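Local coordinates for protein minor fimbrium anchoring subunit Mfa2 (PDB 5NFI) that links the minor fimbriae of Porphyromonas gingivalis to the outer membrane through its interaction with Mfa1, and regulates fimbrial length, at residues F69-I74 against V93-K98; K102-I107 against Y183-T188; G109-Y114 against E141-V146; T202-S207 against N243-N248. All coordinates share one frame; numbering follows the deposited sequence.

Contact 1: F69-I74 against V93-K98; sequences FAWGNI and VLMRLK
Trp-71 lays one face of its indole under Leu-94 and Met-95, the latter modelled as selenomethionine. With CG beside the backbone N (chi1 -68°), the side chain rises from strand 64-72 towards strand 93-100. The methyl CD2 of Leu-94 sits over the five-membered ring in a CH-pi contact, 3.7 Å from its centroid and displaced towards the rim; Leu-94 holds its CG anti to its own N (chi1 174°), and the leucine and the indole run in opposite senses alongside one another. Farther along the same face, Met-95 SE is 4.6 Å from the centroid of the six-membered ring, a Met-aromatic contact. A broad indole suits this place because its two rings give each partner its own patch of pi surface, while its one polar atom, NE1, donates to Phe-172 O. Neighbouring residues of a regular strand point to opposite sides, yet Leu-94 and Met-95 both reach this tryptophan. The strand has a classic beta bulge here, with both residues facing Tyr-170. Past the end of strand 64-72, Asn-73, its side-chain ND2 bonded to Glu-24 O, leads on to Ile-74. The branched chain of this isoleucine touches both partners loosely: CD1 is 4.3 Å from Leu-94 CD2, and CG1 lies 4.5 Å from Met-95 SE.

Contact 2: K102-I107 against Y183-T188; sequences KWATNI and YYPGET
Trp-103 and Tyr-183 meet in a single beta bridge built from two backbone hydrogen bonds. Tyr-183 N donates to Lys-102 O at 2.7 Å, and Ala-104 N donates to Tyr-183 O at 2.8 Å, the latter almost straight (174° at the hydrogen). Trp-103, its CG beside the backbone N (chi1 -73°), turns one indole face to Tyr-183 CB, which lies 3.6 Å from the centroid of the six-membered ring, a CH-pi contact; beyond it the phenol ring is oblique to the indole, the planes 44° apart. Through this bridge strand 182-190 is tied to strand 103-104, which itself pairs with strand 93-100 in a small antiparallel sheet. Apolar contacts follow along the chain from the bridge. Ala-104 is small enough to bring its CB to 3.7 Å from Tyr-184 CD2, and the Tyr-184 hydroxyl is hydrogen-bonded to Asn-167. Pro-185, a rigid ring with no N-H to satisfy, sets its CG 3.3 Å from Ala-104 O and 3.8 Å from Asn-106 CA.

Contact 3: G109-Y114 against E141-V146; sequences GTTLWY and EYTNRV
Trp-113 and Glu-141 face each other as an antiparallel non-hydrogen-bonded pair in the beta hairpin of strands 113-122 and 133-151. Beside them Tyr-142 N bonds to Leu-112 O at 2.8 Å. From this pair Glu-141 runs out extended, CG anti to its N (chi1 -175°). Its CB lies over the indole, 3.8 Å from the centroid of the six-membered ring of Trp-113, a CH-pi contact. Glu-141 CG passes Leu-112 O at 3.7 Å, and its CD comes 4.0 Å from Thr-111 CG2. At the tip, OE1 lies near Trp-113 CH2 and accepts a weak hydrogen bond from Arg-145 NH1, which also pairs with Asp-249. OE2 is gripped twice: its syn lone pair takes Arg-145 NH2 in a 2.8 Å salt bridge, its anti lone pair the hydroxyl of Thr-143. Threonine suits this place because one oxygen can donate and accept: while donating a hydrogen bond to Glu-141 OE2, Thr-143 OG1 accepts from Leu-112 N at 3.1 Å, 154° at the hydrogen.

Contact 4: T202-S207 against N243-N248; sequences TLKLES and NLRCIN
Leu-244 meets the backbone of Leu-205 in the more enclosed half of this contact between two irregular loops. One loop follows strand 196-202 and the other leads into strand 249-258, both of which pair with strand 133-151. The CD1 of Leu-244 lies 3.3 Å from Leu-205 O, placed there by a first torsion that sets CG beside the backbone N (chi1 -59°). The two leucine side chains are themselves farther apart. Both residues are buried, and leucine suits such a place because it fills space without needing a polar partner; Val-230 and Ile-233 of helix 229-233 also cover Leu-244. The loop 243-248 is shaped by an Asx turn, Asn-243 OD1 accepting from Arg-245 N at 3.1 Å, and is tied down nearby by the disulfide between Cys-246 and Cys-15.

Towards solvent the contact is charged: Arg-245 and Glu-206 are partly exposed, while Lys-204 is buried. Arg-245 curls back on itself (chi2 -42°) and brings its guanidinium edge to Leu-205 O, with NH1 3.3 Å away. The lysine chain runs across the end of the arginine, and its NZ is placed beside Glu-206 OE2, an opposite-charge pairing whose modelled separation is too short for its details to be relied on. The same doubt covers the approach of NZ to the arginine, where two donors face each other. The carboxylate lies close to both cations and would probably offset part of their mutual repulsion.

In the fold
Contacts 1, 3 and 4 are buried, contact 2 only partly so. Contacts 1 and 3 share neighbouring strands: Gly-72 N probably bonds to Trp-113 O, and Asn-73 ND2 to Thr-111 O. Contact 3 continues into contact 4, about 9 Å away between centres, through Asn-144 to Leu-203 and Arg-145 to Asn-248. Leu-97 and Thr-105 carry contact 1 over to contact 2, and Tyr-184 links that region to Thr-202. The chemistry follows position: contact 1 is ring-face packing, contact 2 backbone bonding with aromatics, contact 3 joins two hairpin strands and holds the carboxylate of the buried Glu-141, and contact 4 gathers charged side chains, Arg-245 and Glu-206 partly exposed.

Contact 1: F69-I74 against V93-K98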
loop_
_atom_site.group_PDB
_atom_site.type_symbol
_atom_site.label_atom_id
_atom_site.label_comp_id
_atom_site.label_asym_id
_atom_site.label_seq_id
_atom_site.Cartn_x
_atom_site.Cartn_y
_atom_site.Cartn_z
ATOM N N PHE A 69 -4.266 -16.005 0.779
ATOM C CA PHE A 69 -3.817 -14.618 0.855
ATOM C C PHE A 69 -2.342 -14.562 0.476
ATOM O O PHE A 69 -1.541 -15.375 0.941
ATOM C CB PHE A 69 -4.042 -14.046 2.257
ATOM C CG PHE A 69 -5.477 -14.136 2.734
ATOM C CD1 PHE A 69 -6.533 -13.976 1.849
ATOM C CD2 PHE A 69 -5.766 -14.394 4.062
ATOM C CE1 PHE A 69 -7.845 -14.063 2.278
ATOM C CE2 PHE A 69 -7.076 -14.486 4.493
ATOM C CZ PHE A 69 -8.113 -14.319 3.596
ATOM N N ALA A 70 -1.969 -13.626 -0.382
ATOM C CA ALA A 70 -0.584 -13.615 -0.836
ATOM C C ALA A 70 0.072 -12.242 -0.677
ATOM O O ALA A 70 -0.496 -11.195 -1.020
ATOM C CB ALA A 70 -0.492 -14.083 -2.282
ATOM N N TRP A 71 1.297 -12.267 -0.177
ATOM C CA TRP A 71 2.023 -11.039 0.060
ATOM C C TRP A 71 3.339 -11.046 -0.669
ATOM O O TRP A 71 4.099 -12.008 -0.580
ATOM C CB TRP A 71 2.244 -10.841 1.549
ATOM C CG TRP A 71 0.980 -10.565 2.296
ATOM C CD1 TRP A 71 0.164 -11.476 2.905
ATOM C CD2 TRP A 71 0.387 -9.276 2.524
ATOM N NE1 TRP A 71 -0.901 -10.834 3.504
ATOM C CE2 TRP A 71 -0.787 -9.483 3.282
ATOM C CE3 TRP A 71 0.735 -7.968 2.160
ATOM C CZ2 TRP A 71 -1.605 -8.433 3.691
ATOM C CZ3 TRP A 71 -0.089 -6.921 2.562
ATOM C CH2 TRP A 71 -1.240 -7.160 3.323
ATOM N N GLY A 72 3.599 -9.966 -1.394
ATOM C CA GLY A 72 4.794 -9.854 -2.195
ATOM C C GLY A 72 5.743 -8.851 -1.606
ATOM O O GLY A 72 5.348 -7.729 -1.288
ATOM N N ASN A 73 6.993 -9.285 -1.469
ATOM C CA ASN A 73 8.090 -8.484 -0.944
ATOM C C ASN A 73 7.923 -8.076 0.516
ATOM O O ASN A 73 8.235 -6.956 0.887
ATOM C CB ASN A 73 8.291 -7.241 -1.800
ATOM C CG ASN A 73 8.502 -7.573 -3.244
ATOM O OD1 ASN A 73 9.009 -8.654 -3.578
ATOM N ND2 ASN A 73 8.116 -6.653 -4.125
ATOM N N ILE A 74 7.445 -8.990 1.344
ATOM C CA ILE A 74 7.543 -8.803 2.776
ATOM C C ILE A 74 9.021 -8.775 3.177
ATOM O O ILE A 74 9.794 -9.665 2.843
ATOM C CB ILE A 74 6.808 -9.895 3.535
ATOM C CG1 ILE A 74 5.304 -9.618 3.503
ATOM C CG2 ILE A 74 7.305 -9.965 4.961
ATOM C CD1 ILE A 74 4.501 -10.635 4.267
ATOM N N VAL A 93 -3.553 -9.179 12.924
ATOM C CA VAL A 93 -2.562 -8.352 12.261
ATOM C C VAL A 93 -1.329 -9.150 11.871
ATOM O O VAL A 93 -0.591 -9.653 12.712
ATOM C CB VAL A 93 -2.138 -7.160 13.133
ATOM C CG1 VAL A 93 -1.162 -6.266 12.363
ATOM C CG2 VAL A 93 -3.372 -6.365 13.574
ATOM N N LEU A 94 -1.099 -9.247 10.577
ATOM C CA LEU A 94 0.101 -9.892 10.084
ATOM C C LEU A 94 1.368 -9.056 10.296
ATOM O O LEU A 94 2.445 -9.590 10.594
ATOM C CB LEU A 94 -0.069 -10.201 8.597
ATOM C CG LEU A 94 1.150 -10.745 7.872
ATOM C CD1 LEU A 94 1.690 -11.985 8.597
ATOM C CD2 LEU A 94 0.770 -11.064 6.437
HETATM N N MSE A 95 1.219 -7.740 10.198
HETATM C CA MSE A 95 2.301 -6.878 9.743
HETATM C C MSE A 95 2.170 -5.456 10.257
HETATM O O MSE A 95 1.092 -4.879 10.174
HETATM C CB MSE A 95 2.255 -6.845 8.229
HETATM C CG MSE A 95 3.521 -6.693 7.463
HETATM SE SE MSE A 95 2.870 -6.533 5.614
HETATM C CE MSE A 95 2.491 -4.620 5.584
ATOM N N ARG A 96 3.265 -4.884 10.752
ATOM C CA ARG A 96 3.301 -3.459 11.037
ATOM C C ARG A 96 4.552 -2.830 10.459
ATOM O O ARG A 96 5.641 -3.335 10.675
ATOM C CB ARG A 96 3.238 -3.198 12.539
ATOM C CG ARG A 96 1.879 -3.443 13.126
ATOM C CD ARG A 96 1.842 -3.135 14.592
ATOM N NE ARG A 96 0.703 -3.775 15.244
ATOM C CZ ARG A 96 -0.566 -3.405 15.072
ATOM N NH1 ARG A 96 -0.865 -2.409 14.253
ATOM N NH2 ARG A 96 -1.541 -4.040 15.709
ATOM N N LEU A 97 4.406 -1.723 9.733
ATOM C CA LEU A 97 5.584 -1.041 9.212
ATOM C C LEU A 97 6.483 -0.621 10.366
ATOM O O LEU A 97 6.012 -0.061 11.362
ATOM C CB LEU A 97 5.202 0.159 8.364
ATOM C CG LEU A 97 6.393 0.858 7.699
ATOM C CD1 LEU A 97 7.227 -0.128 6.916
ATOM C CD2 LEU A 97 5.913 1.987 6.780
ATOM N N LYS A 98 7.770 -0.938 10.268
ATOM C CA LYS A 98 8.669 -0.601 11.368
ATOM C C LYS A 98 8.696 0.897 11.535
ATOM O O LYS A 98 8.707 1.641 10.558
ATOM C CB LYS A 98 10.083 -1.141 11.141
ATOM C CG LYS A 98 10.312 -2.466 11.820
ATOM C CD LYS A 98 11.566 -3.125 11.318
ATOM C CE LYS A 98 11.667 -4.562 11.808
ATOM N NZ LYS A 98 12.951 -5.188 11.382
#

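Contact 2: K102-I107 against Y183-T188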
loop_
_atom_site.group_PDB
_atom_site.type_symbol
_atom_site.label_atom_id
_atom_site.label_comp_id
_atom_site.label_asym_id
_atom_site.label_seq_id
_atom_site.Cartn_x
_atom_site.Cartn_y
_atom_site.Cartn_z
ATOM N N LYS A 102 6.654 7.941 15.697
ATOM C CA LYS A 102 5.606 7.891 14.683
ATOM C C LYS A 102 6.188 8.035 13.290
ATOM O O LYS A 102 5.460 8.303 12.337
ATOM C CB LYS A 102 4.543 8.964 14.913
ATOM C CG LYS A 102 3.758 8.707 16.187
ATOM C CD LYS A 102 2.377 9.382 16.239
ATOM C CE LYS A 102 1.706 9.591 14.906
ATOM N NZ LYS A 102 0.252 9.863 15.152
ATOM N N TRP A 103 7.501 7.864 13.174
ATOM C CA TRP A 103 8.148 7.953 11.878
ATOM C C TRP A 103 8.414 6.566 11.296
ATOM O O TRP A 103 9.072 5.730 11.904
ATOM C CB TRP A 103 9.449 8.758 11.981
ATOM C CG TRP A 103 9.219 10.261 12.156
ATOM C CD1 TRP A 103 9.223 10.961 13.328
ATOM C CD2 TRP A 103 8.928 11.214 11.124
ATOM N NE1 TRP A 103 8.959 12.286 13.090
ATOM C CE2 TRP A 103 8.774 12.474 11.750
ATOM C CE3 TRP A 103 8.781 11.125 9.734
ATOM C CZ2 TRP A 103 8.487 13.641 11.034
ATOM C CZ3 TRP A 103 8.497 12.274 9.022
ATOM C CH2 TRP A 103 8.356 13.528 9.676
ATOM N N ALA A 104 7.882 6.336 10.110
ATOM C CA ALA A 104 8.105 5.108 9.378
ATOM C C ALA A 104 9.572 4.921 8.987
ATOM O O ALA A 104 10.259 5.904 8.701
ATOM C CB ALA A 104 7.231 5.099 8.127
ATOM N N THR A 105 10.042 3.666 8.954
ATOM C CA THR A 105 11.319 3.366 8.326
ATOM C C THR A 105 11.220 3.766 6.862
ATOM O O THR A 105 10.149 3.689 6.255
ATOM C CB THR A 105 11.699 1.877 8.437
ATOM O OG1 THR A 105 12.991 1.657 7.848
ATOM C CG2 THR A 105 10.691 1.021 7.724
ATOM N N ASN A 106 12.320 4.220 6.284
ATOM C CA ASN A 106 12.266 4.669 4.902
ATOM C C ASN A 106 12.099 3.508 3.940
ATOM O O ASN A 106 12.988 2.658 3.847
ATOM C CB ASN A 106 13.521 5.437 4.548
ATOM C CG ASN A 106 13.565 5.819 3.099
ATOM O OD1 ASN A 106 12.535 6.019 2.462
ATOM N ND2 ASN A 106 14.768 5.908 2.556
ATOM N N ILE A 107 10.985 3.479 3.210
ATOM C CA ILE A 107 10.731 2.365 2.320
ATOM C C ILE A 107 10.762 2.749 0.842
ATOM O O ILE A 107 10.230 2.018 0.000
ATOM C CB ILE A 107 9.372 1.676 2.637
ATOM C CG1 ILE A 107 8.191 2.598 2.316
ATOM C CG2 ILE A 107 9.359 1.111 4.079
ATOM C CD1 ILE A 107 6.870 2.012 2.666
ATOM N N TYR A 183 4.033 8.882 10.174
ATOM C CA TYR A 183 4.639 9.872 9.316
ATOM C C TYR A 183 5.623 9.182 8.390
ATOM O O TYR A 183 6.364 8.310 8.822
ATOM C CB TYR A 183 5.303 10.972 10.149
ATOM C CG TYR A 183 4.290 11.952 10.667
ATOM C CD1 TYR A 183 3.605 11.720 11.850
ATOM C CD2 TYR A 183 3.980 13.103 9.944
ATOM C CE1 TYR A 183 2.652 12.621 12.315
ATOM C CE2 TYR A 183 3.033 14.011 10.398
ATOM C CZ TYR A 183 2.370 13.763 11.579
ATOM O OH TYR A 183 1.424 14.665 12.017
ATOM N N TYR A 184 5.613 9.559 7.113
ATOM C CA TYR A 184 6.569 8.989 6.158
ATOM C C TYR A 184 7.700 9.955 5.790
ATOM O O TYR A 184 7.462 11.148 5.552
ATOM C CB TYR A 184 5.844 8.522 4.896
ATOM C CG TYR A 184 5.010 7.299 5.154
ATOM C CD1 TYR A 184 3.709 7.413 5.616
ATOM C CD2 TYR A 184 5.536 6.025 4.969
ATOM C CE1 TYR A 184 2.948 6.301 5.866
ATOM C CE2 TYR A 184 4.783 4.908 5.214
ATOM C CZ TYR A 184 3.490 5.047 5.659
ATOM O OH TYR A 184 2.734 3.929 5.912
ATOM N N PRO A 185 8.938 9.423 5.736
ATOM C CA PRO A 185 10.180 10.177 5.555
ATOM C C PRO A 185 10.207 10.939 4.244
ATOM O O PRO A 185 10.388 10.345 3.185
ATOM C CB PRO A 185 11.257 9.095 5.567
ATOM C CG PRO A 185 10.615 7.901 6.158
ATOM C CD PRO A 185 9.189 7.976 5.768
ATOM N N GLY A 186 10.043 12.254 4.328
ATOM C CA GLY A 186 10.008 13.092 3.148
ATOM C C GLY A 186 11.354 13.656 2.759
ATOM O O GLY A 186 11.749 14.725 3.222
ATOM N N GLU A 187 12.063 12.938 1.898
ATOM C CA GLU A 187 13.336 13.425 1.399
ATOM C C GLU A 187 13.084 14.555 0.397
ATOM O O GLU A 187 12.188 14.464 -0.454
ATOM C CB GLU A 187 14.148 12.280 0.797
ATOM C CG GLU A 187 14.507 11.231 1.848
ATOM C CD GLU A 187 15.272 11.815 3.043
ATOM O OE1 GLU A 187 16.221 12.606 2.828
ATOM O OE2 GLU A 187 14.909 11.497 4.201
ATOM N N THR A 188 13.888 15.611 0.521
ATOM C CA THR A 188 13.565 16.937 -0.014
ATOM C C THR A 188 14.632 17.523 -0.954
ATOM O O THR A 188 15.823 17.226 -0.845
ATOM C CB THR A 188 13.302 17.920 1.178
ATOM O OG1 THR A 188 11.954 17.760 1.635
ATOM C CG2 THR A 188 13.548 19.366 0.818
#

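Contact 3: G109-Y114 against E141-V146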
loop_
_atom_site.group_PDB
_atom_site.type_symbol
_atom_site.label_atom_id
_atom_site.label_comp_id
_atom_site.label_asym_id
_atom_site.label_seq_id
_atom_site.Cartn_x
_atom_site.Cartn_y
_atom_site.Cartn_z
ATOM N N GLY A 109 11.886 2.841 -2.839
ATOM C CA GLY A 109 12.524 1.842 -3.663
ATOM C C GLY A 109 12.054 0.431 -3.371
ATOM O O GLY A 109 12.644 -0.517 -3.868
ATOM N N THR A 110 11.007 0.289 -2.565
ATOM C CA THR A 110 10.408 -1.014 -2.318
ATOM C C THR A 110 8.974 -1.090 -2.827
ATOM O O THR A 110 8.233 -0.120 -2.786
ATOM C CB THR A 110 10.393 -1.369 -0.820
ATOM O OG1 THR A 110 9.225 -0.808 -0.207
ATOM C CG2 THR A 110 11.644 -0.866 -0.124
ATOM N N THR A 111 8.569 -2.260 -3.282
ATOM C CA THR A 111 7.181 -2.490 -3.650
ATOM C C THR A 111 6.582 -3.460 -2.665
ATOM O O THR A 111 7.284 -4.330 -2.152
ATOM C CB THR A 111 7.059 -3.044 -5.057
ATOM O OG1 THR A 111 8.108 -4.002 -5.284
ATOM C CG2 THR A 111 7.198 -1.914 -6.057
ATOM N N LEU A 112 5.302 -3.295 -2.367
ATOM C CA LEU A 112 4.622 -4.247 -1.510
ATOM C C LEU A 112 3.352 -4.666 -2.187
ATOM O O LEU A 112 2.604 -3.816 -2.679
ATOM C CB LEU A 112 4.314 -3.647 -0.148
ATOM C CG LEU A 112 3.604 -4.615 0.801
ATOM C CD1 LEU A 112 4.603 -5.602 1.357
ATOM C CD2 LEU A 112 2.879 -3.872 1.918
ATOM N N TRP A 113 3.088 -5.965 -2.214
ATOM C CA TRP A 113 1.976 -6.457 -3.028
ATOM C C TRP A 113 1.015 -7.370 -2.285
ATOM O O TRP A 113 1.438 -8.159 -1.448
ATOM C CB TRP A 113 2.512 -7.210 -4.235
ATOM C CG TRP A 113 3.428 -6.420 -5.098
ATOM C CD1 TRP A 113 4.737 -6.118 -4.852
ATOM C CD2 TRP A 113 3.116 -5.858 -6.376
ATOM N NE1 TRP A 113 5.253 -5.390 -5.893
ATOM C CE2 TRP A 113 4.279 -5.220 -6.844
ATOM C CE3 TRP A 113 1.962 -5.821 -7.162
ATOM C CZ2 TRP A 113 4.323 -4.560 -8.064
ATOM C CZ3 TRP A 113 2.008 -5.175 -8.366
ATOM C CH2 TRP A 113 3.180 -4.547 -8.809
ATOM N N TYR A 114 -0.273 -7.283 -2.609
ATOM C CA TYR A 114 -1.240 -8.201 -2.031
ATOM C C TYR A 114 -2.165 -8.865 -3.065
ATOM O O TYR A 114 -2.551 -8.264 -4.051
ATOM C CB TYR A 114 -2.096 -7.500 -0.979
ATOM C CG TYR A 114 -3.122 -8.455 -0.430
ATOM C CD1 TYR A 114 -2.736 -9.527 0.383
ATOM C CD2 TYR A 114 -4.455 -8.344 -0.775
ATOM C CE1 TYR A 114 -3.660 -10.438 0.860
ATOM C CE2 TYR A 114 -5.382 -9.247 -0.305
ATOM C CZ TYR A 114 -4.981 -10.293 0.507
ATOM O OH TYR A 114 -5.910 -11.184 0.984
ATOM N N GLU A 141 -0.504 -3.654 -6.148
ATOM C CA GLU A 141 0.530 -2.934 -5.415
ATOM C C GLU A 141 -0.096 -2.030 -4.371
ATOM O O GLU A 141 -1.050 -1.315 -4.665
ATOM C CB GLU A 141 1.418 -2.113 -6.350
ATOM C CG GLU A 141 2.567 -1.478 -5.595
ATOM C CD GLU A 141 3.454 -0.620 -6.461
ATOM O OE1 GLU A 141 3.208 -0.586 -7.695
ATOM O OE2 GLU A 141 4.396 0.002 -5.900
ATOM N N TYR A 142 0.464 -2.077 -3.161
ATOM C CA TYR A 142 -0.020 -1.328 -2.007
ATOM C C TYR A 142 0.864 -0.117 -1.697
ATOM O O TYR A 142 0.404 0.833 -1.072
ATOM C CB TYR A 142 -0.067 -2.213 -0.764
ATOM C CG TYR A 142 -1.366 -2.944 -0.525
ATOM C CD1 TYR A 142 -2.274 -3.170 -1.555
ATOM C CD2 TYR A 142 -1.689 -3.405 0.747
ATOM C CE1 TYR A 142 -3.461 -3.832 -1.320
ATOM C CE2 TYR A 142 -2.865 -4.062 0.986
ATOM C CZ TYR A 142 -3.747 -4.274 -0.043
ATOM O OH TYR A 142 -4.928 -4.937 0.217
ATOM N N THR A 143 2.143 -0.184 -2.087
ATOM C CA THR A 143 3.011 0.984 -2.009
ATOM C C THR A 143 2.559 2.070 -3.001
ATOM O O THR A 143 2.012 1.789 -4.086
ATOM C CB THR A 143 4.486 0.659 -2.292
ATOM O OG1 THR A 143 4.565 -0.433 -3.210
ATOM C CG2 THR A 143 5.254 0.337 -1.012
ATOM N N ASN A 144 2.777 3.315 -2.605
ATOM C CA ASN A 144 2.456 4.465 -3.432
ATOM C C ASN A 144 3.606 5.411 -3.349
ATOM O O ASN A 144 4.127 5.648 -2.273
ATOM C CB ASN A 144 1.183 5.148 -2.972
ATOM C CG ASN A 144 -0.025 4.301 -3.184
ATOM O OD1 ASN A 144 -0.521 4.190 -4.302
ATOM N ND2 ASN A 144 -0.539 3.723 -2.104
ATOM N N ARG A 145 4.003 5.933 -4.494
ATOM C CA ARG A 145 5.062 6.916 -4.574
ATOM C C ARG A 145 4.406 8.261 -4.792
ATOM O O ARG A 145 3.681 8.459 -5.764
ATOM C CB ARG A 145 6.045 6.578 -5.700
ATOM C CG ARG A 145 6.840 5.308 -5.441
ATOM C CD ARG A 145 7.329 4.696 -6.735
ATOM N NE ARG A 145 6.223 4.160 -7.525
ATOM C CZ ARG A 145 5.664 2.963 -7.329
ATOM N NH1 ARG A 145 4.651 2.567 -8.096
ATOM N NH2 ARG A 145 6.115 2.161 -6.368
ATOM N N VAL A 146 4.638 9.173 -3.862
ATOM C CA VAL A 146 3.953 10.449 -3.865
ATOM C C VAL A 146 4.947 11.600 -3.862
ATOM O O VAL A 146 5.675 11.796 -2.889
ATOM C CB VAL A 146 3.010 10.596 -2.646
ATOM C CG1 VAL A 146 2.127 11.813 -2.817
ATOM C CG2 VAL A 146 2.153 9.352 -2.462
#

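Contact 4: T202-S207 against N243-N248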
loop_
_atom_site.group_PDB
_atom_site.type_symbol
_atom_site.label_atom_id
_atom_site.label_comp_id
_atom_site.label_asym_id
_atom_site.label_seq_id
_atom_site.Cartn_x
_atom_site.Cartn_y
_atom_site.Cartn_z
ATOM N N THR A 202 4.769 5.645 0.586
ATOM C CA THR A 202 3.883 5.255 1.654
ATOM C C THR A 202 3.213 3.944 1.271
ATOM O O THR A 202 3.429 3.431 0.179
ATOM C CB THR A 202 2.837 6.347 1.943
ATOM O OG1 THR A 202 1.990 5.931 3.020
ATOM C CG2 THR A 202 1.990 6.610 0.722
ATOM N N LEU A 203 2.404 3.389 2.156
ATOM C CA LEU A 203 1.733 2.163 1.802
ATOM C C LEU A 203 0.361 2.528 1.254
ATOM O O LEU A 203 0.256 3.461 0.457
ATOM C CB LEU A 203 1.667 1.204 2.992
ATOM C CG LEU A 203 3.071 0.782 3.452
ATOM C CD1 LEU A 203 3.013 -0.072 4.691
ATOM C CD2 LEU A 203 3.802 0.043 2.333
ATOM N N LYS A 204 -0.674 1.787 1.646
ATOM C CA LYS A 204 -1.967 1.852 0.962
ATOM C C LYS A 204 -2.686 3.186 1.177
ATOM O O LYS A 204 -2.739 3.719 2.289
ATOM C CB LYS A 204 -2.863 0.692 1.415
ATOM C CG LYS A 204 -4.191 0.576 0.680
ATOM C CD LYS A 204 -4.258 -0.706 -0.120
ATOM C CE LYS A 204 -5.610 -1.391 0.011
ATOM N NZ LYS A 204 -6.731 -0.569 -0.558
ATOM N N LEU A 205 -3.231 3.719 0.090
ATOM C CA LEU A 205 -4.002 4.943 0.150
ATOM C C LEU A 205 -5.471 4.654 -0.035
ATOM O O LEU A 205 -5.940 4.467 -1.145
ATOM C CB LEU A 205 -3.536 5.926 -0.916
ATOM C CG LEU A 205 -2.056 6.257 -0.820
ATOM C CD1 LEU A 205 -1.648 7.095 -2.000
ATOM C CD2 LEU A 205 -1.776 6.960 0.482
ATOM N N GLU A 206 -6.213 4.632 1.054
ATOM C CA GLU A 206 -7.633 4.450 0.913
ATOM C C GLU A 206 -8.355 5.218 1.991
ATOM O O GLU A 206 -7.782 5.590 2.997
ATOM C CB GLU A 206 -8.002 2.970 0.970
ATOM C CG GLU A 206 -7.979 2.380 2.367
ATOM C CD GLU A 206 -8.161 0.878 2.364
ATOM O OE1 GLU A 206 -8.716 0.342 3.349
ATOM O OE2 GLU A 206 -7.743 0.231 1.384
ATOM N N SER A 207 -9.631 5.454 1.749
ATOM C CA SER A 207 -10.473 6.158 2.681
ATOM C C SER A 207 -10.707 5.298 3.896
ATOM O O SER A 207 -10.561 4.087 3.825
ATOM C CB SER A 207 -11.785 6.506 2.002
ATOM O OG SER A 207 -12.094 5.513 1.039
ATOM N N ASN A 243 -8.007 7.464 -10.039
ATOM C CA ASN A 243 -8.535 6.237 -9.483
ATOM C C ASN A 243 -7.466 5.498 -8.685
ATOM O O ASN A 243 -6.553 4.903 -9.264
ATOM C CB ASN A 243 -9.074 5.363 -10.614
ATOM C CG ASN A 243 -9.742 4.105 -10.117
ATOM O OD1 ASN A 243 -9.823 3.854 -8.912
ATOM N ND2 ASN A 243 -10.246 3.309 -11.048
ATOM N N LEU A 244 -7.591 5.542 -7.359
ATOM C CA LEU A 244 -6.614 4.934 -6.452
ATOM C C LEU A 244 -6.452 3.432 -6.658
ATOM O O LEU A 244 -5.443 2.853 -6.275
ATOM C CB LEU A 244 -7.015 5.173 -5.003
ATOM C CG LEU A 244 -7.153 6.605 -4.532
ATOM C CD1 LEU A 244 -7.591 6.603 -3.089
ATOM C CD2 LEU A 244 -5.823 7.294 -4.699
ATOM N N ARG A 245 -7.456 2.794 -7.250
ATOM C CA ARG A 245 -7.426 1.349 -7.385
ATOM C C ARG A 245 -6.711 0.919 -8.652
ATOM O O ARG A 245 -6.586 -0.270 -8.908
ATOM C CB ARG A 245 -8.838 0.764 -7.325
ATOM C CG ARG A 245 -9.743 1.385 -6.239
ATOM C CD ARG A 245 -9.015 1.613 -4.879
ATOM N NE ARG A 245 -8.011 0.594 -4.559
ATOM C CZ ARG A 245 -7.090 0.726 -3.607
ATOM N NH1 ARG A 245 -7.013 1.850 -2.906
ATOM N NH2 ARG A 245 -6.215 -0.247 -3.387
ATOM N N CYS A 246 -6.182 1.872 -9.415
ATOM C CA CYS A 246 -5.451 1.547 -10.642
ATOM C C CYS A 246 -4.102 2.229 -10.698
ATOM O O CYS A 246 -3.273 1.896 -11.542
ATOM C CB CYS A 246 -6.260 1.938 -11.885
ATOM S SG CYS A 246 -7.874 1.175 -12.011
ATOM N N ILE A 247 -3.880 3.185 -9.803
ATOM C CA ILE A 247 -2.688 4.024 -9.884
ATOM C C ILE A 247 -1.861 3.959 -8.598
ATOM O O ILE A 247 -2.387 3.616 -7.541
ATOM C CB ILE A 247 -3.088 5.489 -10.199
ATOM C CG1 ILE A 247 -1.918 6.245 -10.811
ATOM C CG2 ILE A 247 -3.615 6.195 -8.968
ATOM C CD1 ILE A 247 -1.515 5.705 -12.169
ATOM N N ASN A 248 -0.567 4.269 -8.685
ATOM C CA ASN A 248 0.326 4.201 -7.513
ATOM C C ASN A 248 1.396 5.293 -7.475
ATOM O O ASN A 248 2.329 5.238 -6.675
ATOM C CB ASN A 248 1.013 2.829 -7.447
ATOM C CG ASN A 248 0.037 1.706 -7.207
ATOM O OD1 ASN A 248 -0.464 1.080 -8.144
ATOM N ND2 ASN A 248 -0.264 1.458 -5.947
#